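Carbon monoxide dehydrogenase (PDB 6T7J) probably catalyses, as a nickel-dependent carbon monoxide dehydrogenase with iron-sulfur clusters, the ferredoxin-linked oxidation of carbon monoxide, although this crystallised form lacks nickel in cluster C. Local coordinates at residues Val262-His267 with Arg390-Asn395; Val372-Asn377 with Lys386-Ile391. All blocks are in the same frame, centred on the assembly; numbering follows the deposited sequence.

Contact 1 of 2, residues Val262-His267 with Arg390-Asn395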
loop_
_atom_site.group_PDB
_atom_site.type_symbol
_atom_site.label_atom_id
_atom_site.label_comp_id
_atom_site.label_asym_id
_atom_site.label_seq_id
_atom_site.Cartn_x
_atom_site.Cartn_y
_atom_site.Cartn_z
ATOM N N VAL A 262 -5.165 39.626 -12.283
ATOM C CA VAL A 262 -4.815 38.242 -12.570
ATOM C C VAL A 262 -5.174 37.403 -11.357
ATOM O O VAL A 262 -4.883 37.783 -10.222
ATOM C CB VAL A 262 -3.323 38.124 -12.910
ATOM C CG1 VAL A 262 -2.947 36.671 -13.185
ATOM C CG2 VAL A 262 -2.967 39.015 -14.089
ATOM N N ASN A 263 -5.841 36.276 -11.580
ATOM C CA ASN A 263 -6.236 35.391 -10.491
ATOM C C ASN A 263 -5.428 34.105 -10.588
ATOM O O ASN A 263 -5.501 33.399 -11.600
ATOM C CB ASN A 263 -7.734 35.090 -10.533
ATOM C CG ASN A 263 -8.581 36.278 -10.118
ATOM O OD1 ASN A 263 -8.322 36.916 -9.098
ATOM N ND2 ASN A 263 -9.604 36.578 -10.910
ATOM N N ILE A 264 -4.661 33.806 -9.545
ATOM C CA ILE A 264 -3.849 32.594 -9.494
ATOM C C ILE A 264 -4.303 31.770 -8.300
ATOM O O ILE A 264 -4.248 32.246 -7.158
ATOM C CB ILE A 264 -2.347 32.907 -9.402
ATOM C CG1 ILE A 264 -1.907 33.777 -10.578
ATOM C CG2 ILE A 264 -1.539 31.620 -9.365
ATOM C CD1 ILE A 264 -0.453 34.176 -10.520
ATOM N N VAL A 265 -4.738 30.535 -8.556
ATOM C CA VAL A 265 -5.178 29.630 -7.499
ATOM C C VAL A 265 -4.036 28.683 -7.163
ATOM O O VAL A 265 -3.358 28.175 -8.062
ATOM C CB VAL A 265 -6.439 28.851 -7.922
ATOM C CG1 VAL A 265 -6.884 27.903 -6.814
ATOM C CG2 VAL A 265 -7.561 29.813 -8.296
ATOM N N VAL A 266 -3.802 28.463 -5.870
ATOM C CA VAL A 266 -2.862 27.450 -5.397
ATOM C C VAL A 266 -3.674 26.336 -4.747
ATOM O O VAL A 266 -4.380 26.565 -3.758
ATOM C CB VAL A 266 -1.817 28.027 -4.426
ATOM C CG1 VAL A 266 -0.733 28.766 -5.195
ATOM C CG2 VAL A 266 -2.459 28.945 -3.397
ATOM N N HIS A 267 -3.579 25.131 -5.306
ATOM C CA HIS A 267 -4.437 24.014 -4.939
ATOM C C HIS A 267 -3.564 22.800 -4.655
ATOM O O HIS A 267 -2.633 22.515 -5.413
ATOM C CB HIS A 267 -5.435 23.728 -6.070
ATOM C CG HIS A 267 -6.385 22.608 -5.787
ATOM N ND1 HIS A 267 -6.684 22.183 -4.511
ATOM C CD2 HIS A 267 -7.118 21.835 -6.623
ATOM C CE1 HIS A 267 -7.554 21.190 -4.573
ATOM N NE2 HIS A 267 -7.833 20.959 -5.844
ATOM N N ARG A 390 4.461 34.260 -14.240
ATOM C CA ARG A 390 4.517 34.943 -15.527
ATOM C C ARG A 390 3.576 34.298 -16.530
ATOM O O ARG A 390 2.905 34.995 -17.296
ATOM C CB ARG A 390 5.948 34.943 -16.065
ATOM C CG ARG A 390 6.795 36.079 -15.532
ATOM C CD ARG A 390 8.047 36.302 -16.351
ATOM N NE ARG A 390 9.094 36.919 -15.543
ATOM C CZ ARG A 390 10.149 36.266 -15.067
ATOM N NH1 ARG A 390 11.054 36.906 -14.336
ATOM N NH2 ARG A 390 10.304 34.974 -15.326
ATOM N N ILE A 391 3.519 32.965 -16.547
ATOM C CA ILE A 391 2.603 32.286 -17.461
ATOM C C ILE A 391 1.160 32.666 -17.148
ATOM O O ILE A 391 0.358 32.935 -18.054
ATOM C CB ILE A 391 2.824 30.765 -17.405
ATOM C CG1 ILE A 391 4.205 30.424 -17.970
ATOM C CG2 ILE A 391 1.739 30.036 -18.181
ATOM C CD1 ILE A 391 4.601 28.988 -17.795
ATOM N N ALA A 392 0.814 32.727 -15.860
ATOM C CA ALA A 392 -0.539 33.146 -15.487
ATOM C C ALA A 392 -0.828 34.578 -15.948
ATOM O O ALA A 392 -1.883 34.864 -16.541
ATOM C CB ALA A 392 -0.726 33.016 -13.976
ATOM N N ILE A 393 0.107 35.493 -15.681
ATOM C CA ILE A 393 -0.084 36.895 -16.041
ATOM C C ILE A 393 -0.212 37.050 -17.551
ATOM O O ILE A 393 -0.993 37.874 -18.043
ATOM C CB ILE A 393 1.071 37.743 -15.478
ATOM C CG1 ILE A 393 0.945 37.864 -13.959
ATOM C CG2 ILE A 393 1.106 39.114 -16.131
ATOM C CD1 ILE A 393 2.182 38.396 -13.299
ATOM N N GLU A 394 0.544 36.256 -18.307
ATOM C CA GLU A 394 0.474 36.330 -19.761
ATOM C C GLU A 394 -0.804 35.700 -20.292
ATOM O O GLU A 394 -1.255 36.052 -21.388
ATOM C CB GLU A 394 1.701 35.661 -20.376
ATOM C CG GLU A 394 2.997 36.409 -20.117
ATOM C CD GLU A 394 4.199 35.493 -20.031
ATOM O OE1 GLU A 394 5.303 35.991 -19.723
ATOM O OE2 GLU A 394 4.040 34.277 -20.268
ATOM N N ASN A 395 -1.394 34.764 -19.545
ATOM C CA ASN A 395 -2.693 34.232 -19.935
ATOM C C ASN A 395 -3.842 35.172 -19.594
ATOM O O ASN A 395 -4.938 35.007 -20.143
ATOM C CB ASN A 395 -2.938 32.873 -19.276
ATOM C CG ASN A 395 -4.080 32.113 -19.923
ATOM O OD1 ASN A 395 -4.311 32.224 -21.128
ATOM N ND2 ASN A 395 -4.804 31.340 -19.123
#
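With chi1 at 179°, V262 holds CG1 trans to its own amide nitrogen and CG2 trans to its carbonyl carbon, and both methyls meet helix 390-395. I264 places CG1 trans to the carbonyl carbon and then runs on extended (chi2 177°), which carries CD1 out to A392. There the methyl of A392 is met by two successive carbons of one branch: I264 CD1 and I264 CG1 each lie 3.7 Å from A392 CB. The two methyls of V262 lie against the next residue, I393. V262 CG2 lies 4.1 Å from I393 CG1, the two side chains crossing at about a right angle, and V262 CG1 comes within 4.0 Å of A392 O. An alanine in place of V262 would remove both of these methyls and is likely to open a gap above I393 CG1 and the A392 carbonyl, with I264 remaining as the contact to A392.

Segment 262-267 belongs to an inner strand of a parallel sheet with the 3-2-1-4-5-6 order of a Rossmann-type domain, flanked by strands 297-303 and 336-339. The axes of segments 262-267 and 390-395 run at 138°, 8.1 Å apart at closest approach. V298 touches both I264 and I393, and A336 touches A392, so side chains of both neighbouring strands join this apolar layer between sheet and helix.

No hydrogen bond links the segments, and all four touching residues are buried and apolar, so hydrophobic burial and close packing probably hold the helix here, and the small A392 is consistent with the close approach.

Contact 2 of 2, residues Val372-Asn377 with Lys386-Ile391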
loop_
_atom_site.group_PDB
_atom_site.type_symbol
_atom_site.label_atom_id
_atom_site.label_comp_id
_atom_site.label_asym_id
_atom_site.label_seq_id
_atom_site.Cartn_x
_atom_site.Cartn_y
_atom_site.Cartn_z
ATOM N N VAL A 372 -0.257 21.165 -17.978
ATOM C CA VAL A 372 1.080 21.634 -18.327
ATOM C C VAL A 372 1.967 21.441 -17.104
ATOM O O VAL A 372 1.705 22.010 -16.036
ATOM C CB VAL A 372 1.071 23.098 -18.801
ATOM C CG1 VAL A 372 0.491 23.191 -20.204
ATOM C CG2 VAL A 372 0.274 23.975 -17.858
ATOM N N HIS A 373 3.005 20.622 -17.250
ATOM C CA HIS A 373 3.869 20.249 -16.134
ATOM C C HIS A 373 5.093 21.156 -16.115
ATOM O O HIS A 373 5.925 21.112 -17.028
ATOM C CB HIS A 373 4.279 18.782 -16.227
ATOM C CG HIS A 373 4.850 18.238 -14.955
ATOM N ND1 HIS A 373 4.133 18.185 -13.780
ATOM C CD2 HIS A 373 6.071 17.722 -14.675
ATOM C CE1 HIS A 373 4.887 17.661 -12.829
ATOM N NE2 HIS A 373 6.067 17.372 -13.348
ATOM N N ILE A 374 5.197 21.975 -15.078
ATOM C CA ILE A 374 6.389 22.775 -14.809
ATOM C C ILE A 374 6.913 22.292 -13.461
ATOM O O ILE A 374 6.470 22.740 -12.400
ATOM C CB ILE A 374 6.101 24.278 -14.810
ATOM C CG1 ILE A 374 5.657 24.720 -16.205
ATOM C CG2 ILE A 374 7.333 25.065 -14.389
ATOM C CD1 ILE A 374 4.668 25.846 -16.196
ATOM N N GLU A 375 7.860 21.356 -13.502
ATOM C CA GLU A 375 8.271 20.643 -12.300
ATOM C C GLU A 375 8.997 21.571 -11.336
ATOM O O GLU A 375 9.923 22.291 -11.722
ATOM C CB GLU A 375 9.164 19.458 -12.666
ATOM C CG GLU A 375 9.300 18.423 -11.563
ATOM C CD GLU A 375 9.347 17.003 -12.094
ATOM O OE1 GLU A 375 8.425 16.609 -12.840
ATOM O OE2 GLU A 375 10.306 16.276 -11.762
ATOM N N PHE A 376 8.573 21.541 -10.076
ATOM C CA PHE A 376 9.141 22.385 -9.038
ATOM C C PHE A 376 10.253 21.646 -8.308
ATOM O O PHE A 376 10.144 20.447 -8.032
ATOM C CB PHE A 376 8.053 22.808 -8.049
ATOM C CG PHE A 376 8.474 23.896 -7.102
ATOM C CD1 PHE A 376 8.431 25.226 -7.489
ATOM C CD2 PHE A 376 8.899 23.589 -5.820
ATOM C CE1 PHE A 376 8.809 26.229 -6.617
ATOM C CE2 PHE A 376 9.280 24.588 -4.943
ATOM C CZ PHE A 376 9.231 25.910 -5.343
ATOM N N ASN A 377 11.330 22.368 -8.007
ATOM C CA ASN A 377 12.423 21.846 -7.203
ATOM C C ASN A 377 12.925 22.954 -6.289
ATOM O O ASN A 377 12.818 24.140 -6.613
ATOM C CB ASN A 377 13.564 21.298 -8.071
ATOM C CG ASN A 377 14.334 22.390 -8.782
ATOM O OD1 ASN A 377 13.758 23.378 -9.233
ATOM N ND2 ASN A 377 15.647 22.216 -8.887
ATOM N N LYS A 386 8.642 32.362 -10.419
ATOM C CA LYS A 386 8.553 33.501 -11.329
ATOM C C LYS A 386 8.001 33.075 -12.681
ATOM O O LYS A 386 7.105 33.723 -13.231
ATOM C CB LYS A 386 9.930 34.142 -11.499
ATOM C CG LYS A 386 10.324 35.128 -10.418
ATOM C CD LYS A 386 11.581 35.881 -10.834
ATOM C CE LYS A 386 12.049 36.848 -9.760
ATOM N NZ LYS A 386 13.044 37.812 -10.307
ATOM N N GLU A 387 8.534 31.982 -13.232
ATOM C CA GLU A 387 8.065 31.488 -14.524
ATOM C C GLU A 387 6.573 31.166 -14.490
ATOM O O GLU A 387 5.827 31.523 -15.412
ATOM C CB GLU A 387 8.888 30.262 -14.918
ATOM C CG GLU A 387 8.410 29.508 -16.137
ATOM C CD GLU A 387 9.101 28.161 -16.274
ATOM O OE1 GLU A 387 9.857 27.786 -15.351
ATOM O OE2 GLU A 387 8.891 27.480 -17.301
ATOM N N ILE A 388 6.120 30.513 -13.418
ATOM C CA ILE A 388 4.718 30.113 -13.312
ATOM C C ILE A 388 3.811 31.340 -13.230
ATOM O O ILE A 388 2.802 31.446 -13.950
ATOM C CB ILE A 388 4.532 29.185 -12.099
ATOM C CG1 ILE A 388 5.088 27.791 -12.401
ATOM C CG2 ILE A 388 3.076 29.120 -11.688
ATOM C CD1 ILE A 388 5.367 26.963 -11.165
ATOM N N VAL A 389 4.150 32.281 -12.342
ATOM C CA VAL A 389 3.346 33.493 -12.207
ATOM C C VAL A 389 3.338 34.272 -13.515
ATOM O O VAL A 389 2.322 34.873 -13.892
ATOM C CB VAL A 389 3.861 34.351 -11.036
ATOM C CG1 VAL A 389 3.047 35.625 -10.913
ATOM C CG2 VAL A 389 3.806 33.565 -9.735
ATOM N N ARG A 390 4.461 34.260 -14.240
ATOM C CA ARG A 390 4.517 34.943 -15.527
ATOM C C ARG A 390 3.576 34.298 -16.530
ATOM O O ARG A 390 2.905 34.995 -17.296
ATOM C CB ARG A 390 5.948 34.943 -16.065
ATOM C CG ARG A 390 6.795 36.079 -15.532
ATOM C CD ARG A 390 8.047 36.302 -16.351
ATOM N NE ARG A 390 9.094 36.919 -15.543
ATOM C CZ ARG A 390 10.149 36.266 -15.067
ATOM N NH1 ARG A 390 11.054 36.906 -14.336
ATOM N NH2 ARG A 390 10.304 34.974 -15.326
ATOM N N ILE A 391 3.519 32.965 -16.547
ATOM C CA ILE A 391 2.603 32.286 -17.461
ATOM C C ILE A 391 1.160 32.666 -17.148
ATOM O O ILE A 391 0.358 32.935 -18.054
ATOM C CB ILE A 391 2.824 30.765 -17.405
ATOM C CG1 ILE A 391 4.205 30.424 -17.970
ATOM C CG2 ILE A 391 1.739 30.036 -18.181
ATOM C CD1 ILE A 391 4.601 28.988 -17.795
#
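I374 and I388 mark the closest backbone approach, their CA atoms 7.7 Å apart. Segment 372-377 is strand only at 372-373, then loop, whereas 386-391 is helical throughout, with I391 N hydrogen-bonded to E387 O at 2.9 Å.

Between the two segments I374 carries the contact, and its two branches take different partners. CG2 faces the helix turn of E387 and I388: it lies 4.1 Å from I388 CG1 and 3.8 Å from E387 OE1. The carboxylate meets this methyl through van der Waals contact alone, brought there by an extended glutamate chain that crosses the isoleucine at a slant. The other branch ends in CD1, which meets I391 CD1 tip to tip at 3.5 Å, close for two methyls; the chi2 of I374, 147°, departs from a staggered value.

Strand 372-373 is the outermost strand, within this chain, of the parallel Rossmann-type sheet, and helix 381-395, which follows it after a short loop, folds back over its end. I384, one turn earlier on that helix, touches I374 and F376, while I360 of the adjacent strand touches I374.

H373 and E375, which make no helix contact, pair with each other: H373 NE2 donates to E375 OE1 at 2.5 Å, unusually short and doubtful in exact value. The oxygen uses its anti lone pair and sits 5° from the imidazole plane, while H373 ND1 is hydrogen-bonded to T361 OG1.

How the contacts relate
Both contacts seat helix 381-395 on the same parallel sheet, and their centres lie 10 Å apart. Contact 1 joins the C-terminal turns of the helix to an inner strand, and all its touching residues are buried. Contact 2 joins the preceding turns to I374, in the loop just after edge strand 372-373, where burial is only partial. The chemistry follows this difference: purely apolar packing inside, but a carboxylate lying beside an isoleucine methyl at the edge. R390 and I391 belong to both ranges, though only I391 touches across, and only in contact 2. The two are directly joined by packing of I264 CD1 on V389 CG1 at 3.8 Å.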